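Local coordinates for protein probable glutathione S-transferase GSTU1 (Oryza sativa, PDB 1OYJ) that conjugates reduced glutathione to a wide range of hydrophobic electrophiles, the detoxifying reaction of a plant tau-class glutathione transferase, at residues Leu10-Ser15 with Tyr34-Leu39; Phe17-Arg22 with Leu169-Ala174; Cys21-Ala26 with Lys209-Pro214. All blocks are in the same frame, centred on the assembly; numbering follows the deposited sequence.

Helix 16-28 ties the three contacts together. Contact 1 pairs the two parallel strands that this helix connects and is partly buried, at the flank of the N-terminal domain; backbone hydrogen bonds and a glutamate carboxylate do the work there. Contacts 2 and 3 hold the helix itself against the C-terminal domain, their centres about 6 Å apart. Contact 2 is fully buried near the middle of the chain, whereas contact 3 lies closer to the surface; each relies on side-chain contacts and a bridging water of its own. Arg22 reaches back from the helix to Asp11 of contact 1, and glutathione touches contacts 1 and 2.

Contact 1: Leu10-Ser15 with Tyr34-Leu39; sequences LDFWVS and YREEDL. With GSH (glutathione), chain N.
Asp11 and Arg35 meet through the backbone: Asp11 N donates to Arg35 O at 3.0 Å, and Asp11 O then takes the N-H of Glu37 at 2.7 Å with a nearly straight bond (N-H...O 165°). This is parallel pairing, with Leu10 beside Arg35 on one face of the sheet and Asp11 beside Glu36 on the other. Beyond it the two chains part, and the side chain of Glu36 spans the gap. From CB the chain runs to a CG anti to the backbone N (chi1 -176°), and the bend at chi2 (76°) turns the carboxylate toward Trp13. At the tip, OE2 accepts the Trp13 N-H at 2.8 Å through its syn lone pair, and the same oxygen lies 3.4 Å from Trp13 CD1, at the edge of the indole. OE2 also lies 3.3 Å from Phe12 CD1. OE1 receives the hydroxyl of Tyr34 from above the carboxylate plane, so the carboxylate is held at both oxygens. The Tyr34 ring in turn crosses Asp11 at about a right angle, its CE1 3.7 Å from Asp11 CB, while Asp11 OD2 forms a salt bridge with Arg22. On the glutathione side Phe12 packs on Leu39, whose CD1 also touches CB2 of the ligand. Past the type I turn from Phe12 to Ser15, Ser15 OG caps the following helix and stands 3.3 Å from the glutathione sulfur SG2. The arrangement is the opening beta-alpha-beta unit of the thioredoxin-like domain, with the glutathione-binding serine of tau-class transferases just beyond its first strand.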
# COMPACT_ATOMS: atom_id res chain seq x y z
N LEU A 10 15.00 -13.43 0.33
CA LEU A 10 15.17 -13.69 -1.08
C LEU A 10 15.19 -12.30 -1.71
O LEU A 10 14.26 -11.51 -1.53
CB LEU A 10 14.03 -14.52 -1.64
CG LEU A 10 13.67 -15.76 -0.83
CD1 LEU A 10 12.63 -16.66 -1.60
CD2 LEU A 10 14.94 -16.60 -0.62
N ASP A 11 16.24 -11.98 -2.46
CA ASP A 11 16.37 -10.61 -2.94
C ASP A 11 17.15 -10.55 -4.27
O ASP A 11 17.55 -11.60 -4.85
CB ASP A 11 17.00 -9.90 -1.76
CG ASP A 11 16.77 -8.38 -1.71
OD1 ASP A 11 16.33 -7.75 -2.70
OD2 ASP A 11 17.05 -7.78 -0.64
N PHE A 12 17.34 -9.35 -4.78
CA PHE A 12 18.05 -9.09 -6.01
C PHE A 12 18.92 -7.89 -5.62
O PHE A 12 18.40 -6.90 -5.02
CB PHE A 12 17.08 -8.77 -7.14
CG PHE A 12 17.77 -8.38 -8.41
CD1 PHE A 12 18.73 -9.20 -8.94
CD2 PHE A 12 17.38 -7.28 -9.13
CE1 PHE A 12 19.39 -8.89 -10.14
CE2 PHE A 12 18.03 -6.97 -10.36
CZ PHE A 12 19.06 -7.77 -10.84
N TRP A 13 20.22 -7.95 -5.87
CA TRP A 13 21.17 -6.93 -5.29
C TRP A 13 20.78 -5.46 -5.42
O TRP A 13 20.85 -4.71 -4.46
CB TRP A 13 22.61 -7.20 -5.85
CG TRP A 13 22.77 -6.86 -7.28
CD1 TRP A 13 22.50 -7.63 -8.27
CD2 TRP A 13 23.20 -5.63 -7.80
NE1 TRP A 13 22.65 -6.97 -9.48
CE2 TRP A 13 23.15 -5.73 -9.20
CE3 TRP A 13 23.65 -4.45 -7.24
CZ2 TRP A 13 23.45 -4.68 -10.04
CZ3 TRP A 13 24.00 -3.42 -8.06
CH2 TRP A 13 23.93 -3.54 -9.43
N VAL A 14 20.40 -5.04 -6.61
CA VAL A 14 20.11 -3.62 -6.92
C VAL A 14 18.67 -3.19 -6.53
O VAL A 14 18.32 -2.02 -6.65
CB VAL A 14 20.34 -3.38 -8.42
CG1 VAL A 14 19.13 -3.94 -9.23
CG2 VAL A 14 20.53 -1.89 -8.74
N SER A 15 17.83 -4.14 -6.07
CA SER A 15 16.45 -3.78 -5.66
C SER A 15 16.32 -2.79 -4.50
O SER A 15 16.66 -3.11 -3.39
CB SER A 15 15.61 -5.00 -5.27
OG SER A 15 14.31 -4.61 -4.92
N TYR A 34 21.08 -13.76 3.32
CA TYR A 34 20.71 -13.19 2.05
C TYR A 34 20.85 -14.20 0.90
O TYR A 34 21.96 -14.78 0.70
CB TYR A 34 21.70 -12.07 1.78
CG TYR A 34 21.46 -11.33 0.52
CD1 TYR A 34 20.65 -10.18 0.51
CD2 TYR A 34 22.01 -11.74 -0.65
CE1 TYR A 34 20.45 -9.46 -0.64
CE2 TYR A 34 21.81 -11.06 -1.83
CZ TYR A 34 21.00 -9.92 -1.84
OH TYR A 34 20.77 -9.27 -3.03
N ARG A 35 19.82 -14.39 0.10
CA ARG A 35 19.93 -15.24 -1.06
C ARG A 35 19.65 -14.46 -2.32
O ARG A 35 18.57 -13.88 -2.44
CB ARG A 35 18.97 -16.41 -0.97
CG ARG A 35 19.14 -17.23 0.30
CD ARG A 35 18.52 -18.58 0.21
NE ARG A 35 18.72 -19.36 1.42
CZ ARG A 35 17.89 -20.31 1.83
NH1 ARG A 35 18.11 -20.96 2.96
NH2 ARG A 35 16.82 -20.60 1.11
N GLU A 36 20.62 -14.39 -3.23
CA GLU A 36 20.49 -13.68 -4.48
C GLU A 36 19.62 -14.44 -5.49
O GLU A 36 19.96 -15.55 -5.93
CB GLU A 36 21.87 -13.45 -5.09
CG GLU A 36 21.84 -12.63 -6.37
CD GLU A 36 21.61 -11.12 -6.11
OE1 GLU A 36 22.01 -10.65 -5.07
OE2 GLU A 36 21.02 -10.45 -6.95
N GLU A 37 18.56 -13.84 -5.97
CA GLU A 37 17.78 -14.54 -6.98
C GLU A 37 18.07 -14.06 -8.39
O GLU A 37 18.19 -12.90 -8.60
CB GLU A 37 16.28 -14.29 -6.75
CG GLU A 37 15.72 -15.01 -5.53
CD GLU A 37 15.32 -16.44 -5.86
OE1 GLU A 37 15.11 -16.75 -7.05
OE2 GLU A 37 15.14 -17.22 -4.90
N ASP A 38 17.99 -14.97 -9.37
CA ASP A 38 18.10 -14.58 -10.77
C ASP A 38 16.69 -14.36 -11.26
O ASP A 38 15.91 -15.33 -11.50
CB ASP A 38 18.80 -15.71 -11.59
CG ASP A 38 18.79 -15.46 -13.11
OD1 ASP A 38 18.17 -14.48 -13.59
OD2 ASP A 38 19.37 -16.26 -13.89
N LEU A 39 16.31 -13.13 -11.49
CA LEU A 39 14.90 -12.88 -11.81
C LEU A 39 14.41 -13.47 -13.14
O LEU A 39 13.17 -13.69 -13.32
CB LEU A 39 14.55 -11.42 -11.67
CG LEU A 39 14.68 -10.94 -10.22
CD1 LEU A 39 14.25 -9.47 -10.15
CD2 LEU A 39 13.82 -11.68 -9.18
N1 GSH N . 5.51 -4.01 -4.38
CA1 GSH N . 6.84 -4.52 -4.34
C1 GSH N . 7.58 -4.53 -3.05
O11 GSH N . 8.32 -5.35 -2.57
O12 GSH N . 7.39 -3.50 -2.42
CB1 GSH N . 7.65 -4.69 -5.61
CG1 GSH N . 8.96 -5.48 -5.50
CD1 GSH N . 9.56 -5.62 -6.90
OE1 GSH N . 9.22 -4.82 -7.75
N2 GSH N . 10.47 -6.57 -7.14
CA2 GSH N . 11.06 -6.74 -8.44
C2 GSH N . 10.67 -8.16 -8.87
O2 GSH N . 10.93 -9.05 -8.09
CB2 GSH N . 12.57 -6.59 -8.28
SG2 GSH N . 13.03 -4.84 -7.97
N3 GSH N . 9.89 -8.42 -9.92
CA3 GSH N . 10.39 -9.60 -10.67
C3 GSH N . 10.48 -9.65 -12.19
O31 GSH N . 10.12 -10.69 -12.84
O32 GSH N . 10.95 -8.71 -12.80

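Contact 2: Phe17-Arg22 with Leu169-Ala174; sequences FGQRCR and LVPFTA. With GSH (glutathione), chain N.
This is a buried interdomain contact without direct hydrogen bonds, in which residues 17-22 of helix 16-28, the first helix of the thioredoxin-like domain, meet the link at 169-174 between helices 164-169 and 176-183 of the helical domain. Pro171 is the wedge: its ring enters between Gln19 and Arg20, with CB 3.5 Å from Gln19 OE1 and CG 4.0 Å from Arg20 CG. One water fastens the polar side, donating to both Gln19 OE1 at 2.7 Å and Pro171 O at 2.9 Å, while the amide nitrogen of Gln19 bonds to Trp13 O. The extended Arg20 chain crosses the proline at about a right angle and brings NH2 to the edge of the Phe172 ring, 4.0 Å from CE1; the guanidinium stands nearly perpendicular to that ring, at 79°. Its charge is met by Asp112, and Ser69 and Ala168 O take further bonds. Phe17 touches Phe172 loosely, CE2 to CZ at 4.4 Å; its ring also walls the glutathione site, with CB1 of the ligand 3.9 Å above the centre of one face. Helix 97-124 backs Phe172 through Val111 and Leu115, helix 69-79 meets Arg20 through Leu70, and helix 192-201 packs against Val170 and Thr173.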
# COMPACT_ATOMS: atom_id res chain seq x y z
N PHE A 17 13.53 -2.14 -3.16
CA PHE A 17 12.53 -2.70 -2.29
C PHE A 17 13.14 -3.71 -1.31
O PHE A 17 12.89 -3.69 -0.11
CB PHE A 17 11.45 -3.37 -3.14
CG PHE A 17 10.78 -2.43 -4.09
CD1 PHE A 17 11.00 -2.53 -5.43
CD2 PHE A 17 9.92 -1.49 -3.63
CE1 PHE A 17 10.34 -1.70 -6.32
CE2 PHE A 17 9.28 -0.65 -4.51
CZ PHE A 17 9.53 -0.76 -5.85
N GLY A 18 14.04 -4.57 -1.81
CA GLY A 18 14.75 -5.50 -0.92
C GLY A 18 15.75 -4.75 -0.03
O GLY A 18 15.88 -5.00 1.13
N GLN A 19 16.36 -3.72 -0.55
CA GLN A 19 17.22 -2.91 0.27
C GLN A 19 16.52 -2.30 1.51
O GLN A 19 17.13 -2.16 2.54
CB GLN A 19 17.91 -1.86 -0.57
CG GLN A 19 19.02 -2.48 -1.50
CD GLN A 19 19.34 -1.55 -2.62
OE1 GLN A 19 18.86 -0.45 -2.60
NE2 GLN A 19 20.11 -1.99 -3.63
N ARG A 20 15.24 -1.90 1.38
CA ARG A 20 14.52 -1.51 2.50
C ARG A 20 14.61 -2.49 3.64
O ARG A 20 14.79 -2.08 4.78
CB ARG A 20 13.02 -1.27 2.26
CG ARG A 20 12.67 -0.22 1.27
CD ARG A 20 11.23 -0.27 0.83
NE ARG A 20 10.86 0.91 0.09
CZ ARG A 20 9.67 1.13 -0.42
NH1 ARG A 20 8.76 0.16 -0.47
NH2 ARG A 20 9.39 2.31 -0.91
N CYS A 21 14.33 -3.74 3.35
CA CYS A 21 14.24 -4.73 4.36
C CYS A 21 15.66 -5.01 4.89
O CYS A 21 15.85 -5.31 6.06
CB CYS A 21 13.70 -6.02 3.77
SG CYS A 21 12.18 -5.86 2.85
N ARG A 22 16.66 -4.96 4.01
CA ARG A 22 18.06 -5.11 4.53
C ARG A 22 18.41 -4.02 5.59
O ARG A 22 19.01 -4.37 6.66
CB ARG A 22 19.16 -5.07 3.43
CG ARG A 22 19.04 -6.29 2.41
CD ARG A 22 19.87 -6.17 1.11
NE ARG A 22 19.09 -6.24 -0.08
CZ ARG A 22 19.54 -5.92 -1.27
NH1 ARG A 22 18.73 -5.97 -2.30
NH2 ARG A 22 20.77 -5.48 -1.41
N LEU A 169 12.19 5.37 1.60
CA LEU A 169 12.64 6.25 0.52
C LEU A 169 14.16 6.11 0.28
O LEU A 169 14.66 6.29 -0.84
CB LEU A 169 12.40 7.72 0.95
CG LEU A 169 12.80 8.79 -0.09
CD1 LEU A 169 12.21 8.55 -1.44
CD2 LEU A 169 12.41 10.17 0.40
N VAL A 170 14.91 5.78 1.35
CA VAL A 170 16.40 5.91 1.23
C VAL A 170 17.08 5.13 0.12
O VAL A 170 18.00 5.64 -0.48
CB VAL A 170 17.11 5.76 2.54
CG1 VAL A 170 17.08 4.39 3.03
CG2 VAL A 170 18.55 6.35 2.50
N PRO A 171 16.61 3.92 -0.21
CA PRO A 171 17.25 3.23 -1.33
C PRO A 171 17.21 3.99 -2.65
O PRO A 171 18.14 3.92 -3.45
CB PRO A 171 16.55 1.89 -1.40
CG PRO A 171 15.96 1.71 0.03
CD PRO A 171 15.57 3.09 0.43
N PHE A 172 16.20 4.81 -2.84
CA PHE A 172 16.12 5.54 -4.06
C PHE A 172 17.15 6.67 -4.13
O PHE A 172 17.42 7.17 -5.22
CB PHE A 172 14.67 6.04 -4.28
CG PHE A 172 13.69 4.95 -4.49
CD1 PHE A 172 12.88 4.47 -3.44
CD2 PHE A 172 13.60 4.33 -5.71
CE1 PHE A 172 12.02 3.42 -3.72
CE2 PHE A 172 12.76 3.31 -5.90
CZ PHE A 172 11.98 2.86 -4.94
N THR A 173 17.72 7.04 -2.98
CA THR A 173 18.80 8.05 -3.02
C THR A 173 19.97 7.53 -3.90
O THR A 173 20.71 8.31 -4.48
CB THR A 173 19.31 8.44 -1.67
OG1 THR A 173 19.98 7.34 -0.99
CG2 THR A 173 18.17 8.97 -0.81
N ALA A 174 20.12 6.21 -4.01
CA ALA A 174 21.14 5.68 -4.87
C ALA A 174 20.86 5.82 -6.39
O ALA A 174 21.78 5.63 -7.18
CB ALA A 174 21.39 4.23 -4.58
N1 GSH N . 5.51 -4.01 -4.38
CA1 GSH N . 6.84 -4.52 -4.34
C1 GSH N . 7.58 -4.53 -3.05
O11 GSH N . 8.32 -5.35 -2.57
O12 GSH N . 7.39 -3.50 -2.42
CB1 GSH N . 7.65 -4.69 -5.61
CG1 GSH N . 8.96 -5.48 -5.50
CD1 GSH N . 9.56 -5.62 -6.90
OE1 GSH N . 9.22 -4.82 -7.75
N2 GSH N . 10.47 -6.57 -7.14
CA2 GSH N . 11.06 -6.74 -8.44
C2 GSH N . 10.67 -8.16 -8.87
O2 GSH N . 10.93 -9.05 -8.09
CB2 GSH N . 12.57 -6.59 -8.28
SG2 GSH N . 13.03 -4.84 -7.97
N3 GSH N . 9.89 -8.42 -9.92
CA3 GSH N . 10.39 -9.60 -10.67
C3 GSH N . 10.48 -9.65 -12.19
O31 GSH N . 10.12 -10.69 -12.84
O32 GSH N . 10.95 -8.71 -12.80
O HOH W 1 18.71 1.31 -4.65

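Contact 3: Cys21-Ala26 with Lys209-Pro214; sequences CRIAMA and KHLPSP
Arg22 lays its CB over the imidazole of His210, 3.4 Å from the ring centroid and only 12° off the normal, a CH-pi contact centred on the face. Lys209 CG lies over the opposite face, so the ring is sandwiched between two aliphatic carbons. Its rim is contacted too: Ala26 CB comes to 4.1 Å from CD2, near the ring plane, and a water meets the edge at ND1, in the ring plane. That water is 2.7 Å from His210 ND1 and accepts from Arg22 NH2 at 3.1 Å, linking two groups that do not bond directly. The bend of Arg22 at chi3 (-123°) carries its guanidinium past the imidazole, with the two planes almost perpendicular at 89°. From there it reaches the N-terminal strand and its loop, with a salt bridge to Asp11 and a hydrogen bond to Trp13 O. One residue further along the helix, Ile23 slides alongside His210, CG1 to CB at 3.9 Å, and its terminal CD1 meets Leu211 CD2 at 3.8 Å, the two side chains crossing at about a right angle. Leu211 also rests on Gln19 and Thr173. Just after helix 205-210 ends, the chain thus keeps contact with helix 16-28 through Leu211, before Ser213 caps helix 214-229. It is an interdomain seam of the glutathione transferase fold, where the C-terminal part of the helical domain returns to pack on the first helix of the thioredoxin-like domain.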
# COMPACT_ATOMS: atom_id res chain seq x y z
N CYS A 21 14.33 -3.74 3.35
CA CYS A 21 14.24 -4.73 4.36
C CYS A 21 15.66 -5.01 4.89
O CYS A 21 15.85 -5.31 6.06
CB CYS A 21 13.70 -6.02 3.77
SG CYS A 21 12.18 -5.86 2.85
N ARG A 22 16.66 -4.96 4.01
CA ARG A 22 18.06 -5.11 4.53
C ARG A 22 18.41 -4.02 5.59
O ARG A 22 19.01 -4.37 6.66
CB ARG A 22 19.16 -5.07 3.43
CG ARG A 22 19.04 -6.29 2.41
CD ARG A 22 19.87 -6.17 1.11
NE ARG A 22 19.09 -6.24 -0.08
CZ ARG A 22 19.54 -5.92 -1.27
NH1 ARG A 22 18.73 -5.97 -2.30
NH2 ARG A 22 20.77 -5.48 -1.41
N ILE A 23 18.15 -2.77 5.24
CA ILE A 23 18.45 -1.64 6.15
C ILE A 23 17.68 -1.77 7.45
O ILE A 23 18.21 -1.53 8.51
CB ILE A 23 18.13 -0.33 5.42
CG1 ILE A 23 19.18 -0.14 4.31
CG2 ILE A 23 18.06 0.89 6.32
CD1 ILE A 23 18.68 0.92 3.28
N ALA A 24 16.39 -2.17 7.36
CA ALA A 24 15.56 -2.29 8.55
C ALA A 24 16.04 -3.38 9.51
O ALA A 24 16.13 -3.17 10.74
CB ALA A 24 14.14 -2.46 8.17
N MET A 25 16.43 -4.53 8.96
CA MET A 25 17.06 -5.55 9.77
C MET A 25 18.39 -5.09 10.36
O MET A 25 18.64 -5.25 11.55
CB MET A 25 17.19 -6.86 8.95
CG MET A 25 15.83 -7.53 8.84
SD MET A 25 15.81 -9.14 8.04
CE MET A 25 16.14 -8.79 6.30
N ALA A 26 19.25 -4.48 9.55
CA ALA A 26 20.47 -3.92 10.07
C ALA A 26 20.19 -2.95 11.20
O ALA A 26 20.87 -3.00 12.27
CB ALA A 26 21.26 -3.24 8.99
N LYS A 209 26.15 0.02 4.34
CA LYS A 209 26.25 -1.38 4.06
C LYS A 209 25.41 -1.87 2.89
O LYS A 209 25.85 -2.64 2.06
CB LYS A 209 25.83 -2.13 5.31
CG LYS A 209 25.82 -3.62 5.09
CD LYS A 209 25.99 -4.31 6.40
CE LYS A 209 26.87 -5.55 6.32
NZ LYS A 209 28.29 -5.33 6.60
N HIS A 210 24.15 -1.45 2.86
CA HIS A 210 23.23 -2.02 1.94
C HIS A 210 22.93 -1.26 0.64
O HIS A 210 22.33 -1.83 -0.25
CB HIS A 210 21.98 -2.37 2.76
CG HIS A 210 22.23 -3.53 3.70
ND1 HIS A 210 22.61 -4.77 3.23
CD2 HIS A 210 22.08 -3.67 5.03
CE1 HIS A 210 22.79 -5.58 4.27
NE2 HIS A 210 22.46 -4.94 5.37
N LEU A 211 23.35 0.02 0.49
CA LEU A 211 23.11 0.65 -0.78
C LEU A 211 24.32 0.56 -1.75
O LEU A 211 25.41 0.79 -1.35
CB LEU A 211 22.79 2.06 -0.59
CG LEU A 211 21.52 2.36 0.23
CD1 LEU A 211 21.05 3.81 -0.07
CD2 LEU A 211 20.45 1.36 -0.09
N PRO A 212 24.12 0.30 -3.03
CA PRO A 212 25.24 0.40 -3.97
C PRO A 212 25.51 1.89 -4.21
O PRO A 212 24.72 2.73 -3.81
CB PRO A 212 24.73 -0.21 -5.22
CG PRO A 212 23.30 -0.48 -4.98
CD PRO A 212 22.86 -0.00 -3.68
N SER A 213 26.62 2.17 -4.87
CA SER A 213 26.98 3.52 -5.16
C SER A 213 26.10 4.09 -6.30
O SER A 213 25.63 3.36 -7.16
CB SER A 213 28.44 3.55 -5.58
OG SER A 213 28.63 3.03 -6.87
N PRO A 214 25.98 5.39 -6.38
CA PRO A 214 25.23 5.95 -7.52
C PRO A 214 25.78 5.54 -8.88
O PRO A 214 25.01 5.40 -9.86
CB PRO A 214 25.36 7.46 -7.33
CG PRO A 214 25.75 7.64 -5.85
CD PRO A 214 26.47 6.43 -5.42
O HOH W 2 23.12 -5.52 0.66